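Local coordinates for protein cyanophage-like gp41-1 intein (Metagenome, PDB 6QAZ) that probably carries out protein splicing, excising itself and joining its flanking exteins, as the intein named gp41-1, which is split in nature, at residues S45-Y50 and I61-H66; L39-K44 and I109-S114. All coordinates share one frame; numbering follows the deposited sequence.

Contact 1 of 2, residues S45-Y50 and I61-H66; sequences SKKKSY and ICSEEH
Tyr50 and Glu64 run side by side and point the same way in the Glu64 conformer described here, one of two. The touching is done by the root of the glutamate: its CB lies 3.7 Å from CE1 of Tyr50, oblique to the ring. Two oxygens, Cys62 O and that of a bound water, sit in the ring plane at its edge. Tyr50 reaches this place because its CG stands anti to the carbonyl carbon (chi1 -62°), which lays the ring along the 61-66 backbone.

Next to the ring the strands are tied by a reciprocal pair of backbone bonds: Tyr50 N gives to Cys62 O at 2.8 Å, and Cys62 N gives to Tyr50 O at 2.9 Å. Beyond this pair the strands splay, their N-to-C directions 139° apart and so well short of exactly antiparallel, and the water takes over, donating to Lys48 O at 2.7 Å and accepting from Glu64 N.

At this widening end Lys47 crosses Glu65 at about a right angle, and its CD packs on Ser63 CB at 3.8 Å. The bend at chi4 turns Lys47 NZ back to Ser45 OG (2.8 Å, in one of two Ser45 conformers), leaving NZ 4.7 Å from Glu65 OE1, so any attraction there is probably only electrostatic and longer-range. Glu65 is instead held by Ser63 OG, which donates to OE2 from above the carboxylate plane. Elsewhere in the contact, CB of Ser49 meets the CG2 branch of Ile61, while the Ser49 hydroxyl is hydrogen-bonded to Asp104 O of strand 93-113.

The antiparallel bridge of Tyr50 and Cys62, with a type I turn from Ser63 to His66 just after it, marks the open end of the beta hairpin formed by strands 45-54 and 59-63, part of the all-beta HINT (Hedgehog/intein) fold.

Contact 2 of 2, residues L39-K44 and I109-S114; sequences LNVFPK and IDIEVS
Two first torsions bring the main groups together. Phe42 sets its CG beside its own backbone N (chi1 -59°), while Glu112 sends CG opposite its backbone N (chi1 -177°) and then bends at chi2 (70°). The Phe42 ring thus comes obliquely against Asp110 and Glu112: CD2 is 3.6 Å from OD2 of Asp110, and CE2 3.8 Å from CB of Glu112, whose side chain points the same way as the phenylalanine. CB of Asn40 lies over one ring face, offset toward the rim, and Asn40 OD1 rests 3.5 Å from CB of Glu112.

From the other face project Val41 and Ile111, whose CG2 methyls meet at 4.1 Å.

The backbone holds the register. Phe42 N donates to Asp110 O at 2.9 Å, and Glu112 N to Asn40 O. Glu112 O is gripped twice from the same face of its plane, by Leu39 N at 2.8 Å and by Asn40 N at a longer 3.3 Å. Two residues facing one make a classic beta bulge.

The chemistry is therefore divided: main-chain bonds fix the two strands, while the Asp110 carboxylate and the Glu112 CB touch the ring by van der Waals contact.

How the contacts relate
Both contacts are partly buried and belong to one antiparallel sheet. Neither is central: their centres lie about 11 and 12 Å from that of the chain, and 14 Å from each other. Segment 39-44 is followed directly in sequence by 45-50. Contact 1 joins sequence-near strands of a hairpin, 45-54 and 59-63; contact 2 spans 64 intervening residues to pair strand 34-41 with the long strand 93-113, which also neighbours 45-54. Their chemistry differs accordingly. Contact 1, where the strands diverge, is the more polar, lined by lysine and glutamate and bridged by water; the more nearly antiparallel contact 2 adds an aromatic ring and aliphatic branches to its backbone pairing.

Contact 1 of 2, residues S45-Y50 and I61-H66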
loop_
_atom_site.group_PDB
_atom_site.type_symbol
_atom_site.label_atom_id
_atom_site.label_comp_id
_atom_site.label_asym_id
_atom_site.label_seq_id
_atom_site.Cartn_x
_atom_site.Cartn_y
_atom_site.Cartn_z
ATOM N N SER A 45 14.194 4.855 0.094
ATOM C CA SER A 45 14.490 5.429 1.411
ATOM C C SER A 45 14.521 4.321 2.436
ATOM O O SER A 45 13.756 3.458 2.340
ATOM C CB SER A 45 13.482 6.519 1.804
ATOM O OG SER A 45 12.168 5.969 1.914
ATOM N N LYS A 46 15.341 4.471 3.459
ATOM C CA LYS A 46 15.392 3.517 4.556
ATOM C C LYS A 46 14.575 4.093 5.690
ATOM O O LYS A 46 14.837 5.229 6.137
ATOM C CB LYS A 46 16.824 3.321 5.013
ATOM C CG LYS A 46 17.023 2.104 5.898
ATOM C CD LYS A 46 18.477 1.786 6.170
ATOM C CE LYS A 46 18.643 0.497 6.946
ATOM N NZ LYS A 46 19.883 0.498 7.758
ATOM N N LYS A 47 13.599 3.325 6.132
ATOM C CA LYS A 47 12.664 3.748 7.182
ATOM C C LYS A 47 12.340 2.532 8.053
ATOM O O LYS A 47 12.429 1.366 7.607
ATOM C CB LYS A 47 11.352 4.311 6.602
ATOM C CG LYS A 47 11.453 5.404 5.554
ATOM C CD LYS A 47 10.084 5.881 5.048
ATOM C CE LYS A 47 10.100 7.263 4.441
ATOM N NZ LYS A 47 9.961 7.221 2.979
ATOM N N LYS A 48 11.893 2.798 9.267
ATOM C CA LYS A 48 11.282 1.735 10.064
ATOM C C LYS A 48 10.061 1.194 9.349
ATOM O O LYS A 48 9.248 1.962 8.820
ATOM C CB LYS A 48 10.923 2.243 11.462
ATOM C CG LYS A 48 10.391 1.199 12.452
ATOM C CD LYS A 48 11.303 -0.012 12.660
ATOM C CE LYS A 48 12.624 0.357 13.293
ATOM N NZ LYS A 48 12.443 1.011 14.612
ATOM N N SER A 49 9.908 -0.118 9.362
ATOM C CA SER A 49 8.809 -0.796 8.667
ATOM C C SER A 49 7.911 -1.502 9.663
ATOM O O SER A 49 8.329 -1.834 10.769
ATOM C CB SER A 49 9.345 -1.725 7.627
ATOM O OG SER A 49 10.034 -2.838 8.156
ATOM N N TYR A 50 6.690 -1.738 9.215
ATOM C CA TYR A 50 5.601 -2.335 9.981
ATOM C C TYR A 50 4.866 -3.298 9.075
ATOM O O TYR A 50 4.653 -3.021 7.902
ATOM C CB TYR A 50 4.587 -1.281 10.431
ATOM C CG TYR A 50 5.171 -0.249 11.336
ATOM C CD1 TYR A 50 5.925 0.798 10.828
ATOM C CD2 TYR A 50 4.992 -0.307 12.707
ATOM C CE1 TYR A 50 6.532 1.730 11.629
ATOM C CE2 TYR A 50 5.557 0.661 13.537
ATOM C CZ TYR A 50 6.365 1.648 12.991
ATOM O OH TYR A 50 6.969 2.613 13.759
ATOM N N ILE A 61 3.711 -4.579 4.107
ATOM C CA ILE A 61 4.782 -3.953 4.915
ATOM C C ILE A 61 4.953 -2.528 4.423
ATOM O O ILE A 61 5.181 -2.283 3.234
ATOM C CB ILE A 61 6.065 -4.786 4.853
ATOM C CG1 ILE A 61 5.863 -6.112 5.595
ATOM C CG2 ILE A 61 7.237 -4.012 5.457
ATOM C CD1 ILE A 61 7.017 -7.060 5.436
ATOM N N CYS A 62 4.916 -1.600 5.371
ATOM C CA CYS A 62 4.939 -0.175 5.026
ATOM C C CYS A 62 5.583 0.624 6.146
ATOM O O CYS A 62 5.834 0.126 7.245
ATOM C CB CYS A 62 3.526 0.333 4.751
ATOM S SG CYS A 62 2.422 0.255 6.188
ATOM N N SER A 63 5.791 1.902 5.887
ATOM C CA SER A 63 6.292 2.830 6.905
ATOM C C SER A 63 5.151 3.383 7.740
ATOM O O SER A 63 3.957 3.222 7.428
ATOM C CB SER A 63 7.082 3.934 6.273
ATOM O OG SER A 63 6.244 4.750 5.483
ATOM N N GLU A 64 5.508 4.091 8.808
ATOM C CA GLU A 64 4.496 4.551 9.766
ATOM C C GLU A 64 3.576 5.616 9.183
ATOM O O GLU A 64 2.460 5.770 9.682
ATOM C CB GLU A 64 5.083 5.065 11.076
ATOM C CG GLU A 64 5.826 6.374 10.946
ATOM C CD GLU A 64 6.295 6.941 12.260
ATOM O OE1 GLU A 64 5.629 6.658 13.276
ATOM O OE2 GLU A 64 7.312 7.668 12.248
ATOM N N GLU A 65 4.032 6.349 8.175
ATOM C CA GLU A 65 3.193 7.426 7.642
ATOM C C GLU A 65 2.432 6.989 6.398
ATOM O O GLU A 65 1.632 7.791 5.877
ATOM C CB GLU A 65 3.907 8.700 7.470
ATOM C CG GLU A 65 4.701 8.773 6.290
ATOM C CD GLU A 65 6.110 8.268 6.422
ATOM O OE1 GLU A 65 7.036 9.058 6.171
ATOM O OE2 GLU A 65 6.265 7.066 6.771
ATOM N N HIS A 66 2.610 5.769 5.928
ATOM C CA HIS A 66 1.945 5.335 4.695
ATOM C C HIS A 66 0.439 5.206 4.920
ATOM O O HIS A 66 -0.011 4.542 5.873
ATOM C CB HIS A 66 2.546 4.009 4.244
ATOM C CG HIS A 66 1.982 3.602 2.938
ATOM N ND1 HIS A 66 2.426 4.086 1.731
ATOM C CD2 HIS A 66 0.882 2.887 2.643
ATOM C CE1 HIS A 66 1.608 3.707 0.782
ATOM N NE2 HIS A 66 0.687 2.965 1.298
HETATM O O HOH W 1 8.273 4.350 9.563
#

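Contact 2 of 2, residues L39-K44 and I109-S114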
loop_
_atom_site.group_PDB
_atom_site.type_symbol
_atom_site.label_atom_id
_atom_site.label_comp_id
_atom_site.label_asym_id
_atom_site.label_seq_id
_atom_site.Cartn_x
_atom_site.Cartn_y
_atom_site.Cartn_z
ATOM N N LEU A 39 2.949 8.337 -11.976
ATOM C CA LEU A 39 3.430 9.666 -12.333
ATOM C C LEU A 39 4.823 9.930 -11.787
ATOM O O LEU A 39 5.569 10.723 -12.362
ATOM C CB LEU A 39 2.471 10.726 -11.796
ATOM C CG LEU A 39 1.040 10.633 -12.293
ATOM C CD1 LEU A 39 0.188 11.703 -11.695
ATOM C CD2 LEU A 39 0.999 10.685 -13.795
ATOM N N ASN A 40 5.171 9.307 -10.659
ATOM C CA ASN A 40 6.487 9.516 -10.017
ATOM C C ASN A 40 6.895 8.233 -9.347
ATOM O O ASN A 40 6.065 7.533 -8.762
ATOM C CB ASN A 40 6.465 10.593 -8.935
ATOM C CG ASN A 40 5.948 11.921 -9.394
ATOM O OD1 ASN A 40 4.728 12.103 -9.513
ATOM N ND2 ASN A 40 6.874 12.817 -9.658
ATOM N N VAL A 41 8.187 7.980 -9.391
ATOM C CA VAL A 41 8.840 6.985 -8.521
ATOM C C VAL A 41 9.849 7.782 -7.711
ATOM O O VAL A 41 10.861 8.248 -8.252
ATOM C CB VAL A 41 9.446 5.817 -9.280
ATOM C CG1 VAL A 41 10.101 4.857 -8.318
ATOM C CG2 VAL A 41 8.418 5.130 -10.147
ATOM N N PHE A 42 9.520 8.019 -6.451
ATOM C CA PHE A 42 10.369 8.846 -5.588
ATOM C C PHE A 42 11.579 8.025 -5.201
ATOM O O PHE A 42 11.608 6.812 -5.364
ATOM C CB PHE A 42 9.572 9.329 -4.379
ATOM C CG PHE A 42 8.351 10.137 -4.755
ATOM C CD1 PHE A 42 8.468 11.401 -5.322
ATOM C CD2 PHE A 42 7.078 9.639 -4.522
ATOM C CE1 PHE A 42 7.330 12.124 -5.658
ATOM C CE2 PHE A 42 5.963 10.384 -4.854
ATOM C CZ PHE A 42 6.094 11.607 -5.427
ATOM N N PRO A 43 12.634 8.647 -4.651
ATOM C CA PRO A 43 13.809 7.864 -4.285
ATOM C C PRO A 43 13.498 6.814 -3.233
ATOM O O PRO A 43 12.703 7.036 -2.336
ATOM C CB PRO A 43 14.786 8.902 -3.751
ATOM C CG PRO A 43 14.362 10.173 -4.422
ATOM C CD PRO A 43 12.860 10.085 -4.516
ATOM N N LYS A 44 14.161 5.682 -3.366
ATOM C CA LYS A 44 14.141 4.661 -2.320
ATOM C C LYS A 44 14.679 5.301 -1.037
ATOM O O LYS A 44 15.555 6.126 -1.078
ATOM C CB LYS A 44 15.115 3.508 -2.564
ATOM C CG LYS A 44 14.546 2.250 -3.182
ATOM C CD LYS A 44 15.598 1.365 -3.810
ATOM C CE LYS A 44 16.886 1.215 -3.021
ATOM N NZ LYS A 44 17.788 0.196 -3.606
ATOM N N ILE A 109 9.943 1.770 -0.951
ATOM C CA ILE A 109 9.807 2.726 -2.037
ATOM C C ILE A 109 8.401 3.272 -2.122
ATOM O O ILE A 109 7.420 2.845 -1.523
ATOM C CB ILE A 109 10.228 1.994 -3.289
ATOM C CG1 ILE A 109 10.429 2.908 -4.491
ATOM C CG2 ILE A 109 9.195 0.921 -3.544
ATOM C CD1 ILE A 109 11.297 4.103 -4.256
ATOM N N ASP A 110 8.412 4.399 -2.801
ATOM C CA ASP A 110 7.294 5.342 -2.781
ATOM C C ASP A 110 7.002 5.766 -4.208
ATOM O O ASP A 110 7.917 6.260 -4.872
ATOM C CB ASP A 110 7.741 6.517 -1.948
ATOM C CG ASP A 110 6.659 7.490 -1.634
ATOM O OD1 ASP A 110 5.474 7.236 -1.899
ATOM O OD2 ASP A 110 7.056 8.559 -1.073
ATOM N N ILE A 111 5.762 5.629 -4.645
ATOM C CA ILE A 111 5.327 6.062 -5.968
ATOM C C ILE A 111 4.134 6.999 -5.836
ATOM O O ILE A 111 3.445 6.990 -4.832
ATOM C CB ILE A 111 4.996 4.861 -6.881
ATOM C CG1 ILE A 111 3.701 4.140 -6.499
ATOM C CG2 ILE A 111 6.157 3.886 -6.939
ATOM C CD1 ILE A 111 3.321 3.005 -7.430
ATOM N N GLU A 112 3.889 7.770 -6.867
ATOM C CA GLU A 112 2.691 8.603 -7.004
ATOM C C GLU A 112 1.907 8.113 -8.208
ATOM O O GLU A 112 2.516 7.917 -9.285
ATOM C CB GLU A 112 3.073 10.061 -7.244
ATOM C CG GLU A 112 1.888 10.969 -7.319
ATOM C CD GLU A 112 1.221 11.145 -5.989
ATOM O OE1 GLU A 112 1.829 10.904 -4.904
ATOM O OE2 GLU A 112 0.012 11.610 -6.062
ATOM N N VAL A 113 0.603 7.947 -8.060
ATOM C CA VAL A 113 -0.244 7.525 -9.164
ATOM C C VAL A 113 -1.339 8.565 -9.392
ATOM O O VAL A 113 -1.628 9.396 -8.532
ATOM C CB VAL A 113 -0.809 6.102 -8.980
ATOM C CG1 VAL A 113 0.311 5.131 -8.584
ATOM C CG2 VAL A 113 -1.947 6.042 -7.973
ATOM N N SER A 114 -1.952 8.488 -10.569
ATOM C CA SER A 114 -2.989 9.420 -10.989
ATOM C C SER A 114 -4.329 9.094 -10.334
ATOM O O SER A 114 -4.460 8.212 -9.479
ATOM C CB SER A 114 -3.073 9.441 -12.494
ATOM O OG SER A 114 -3.586 8.212 -13.029
#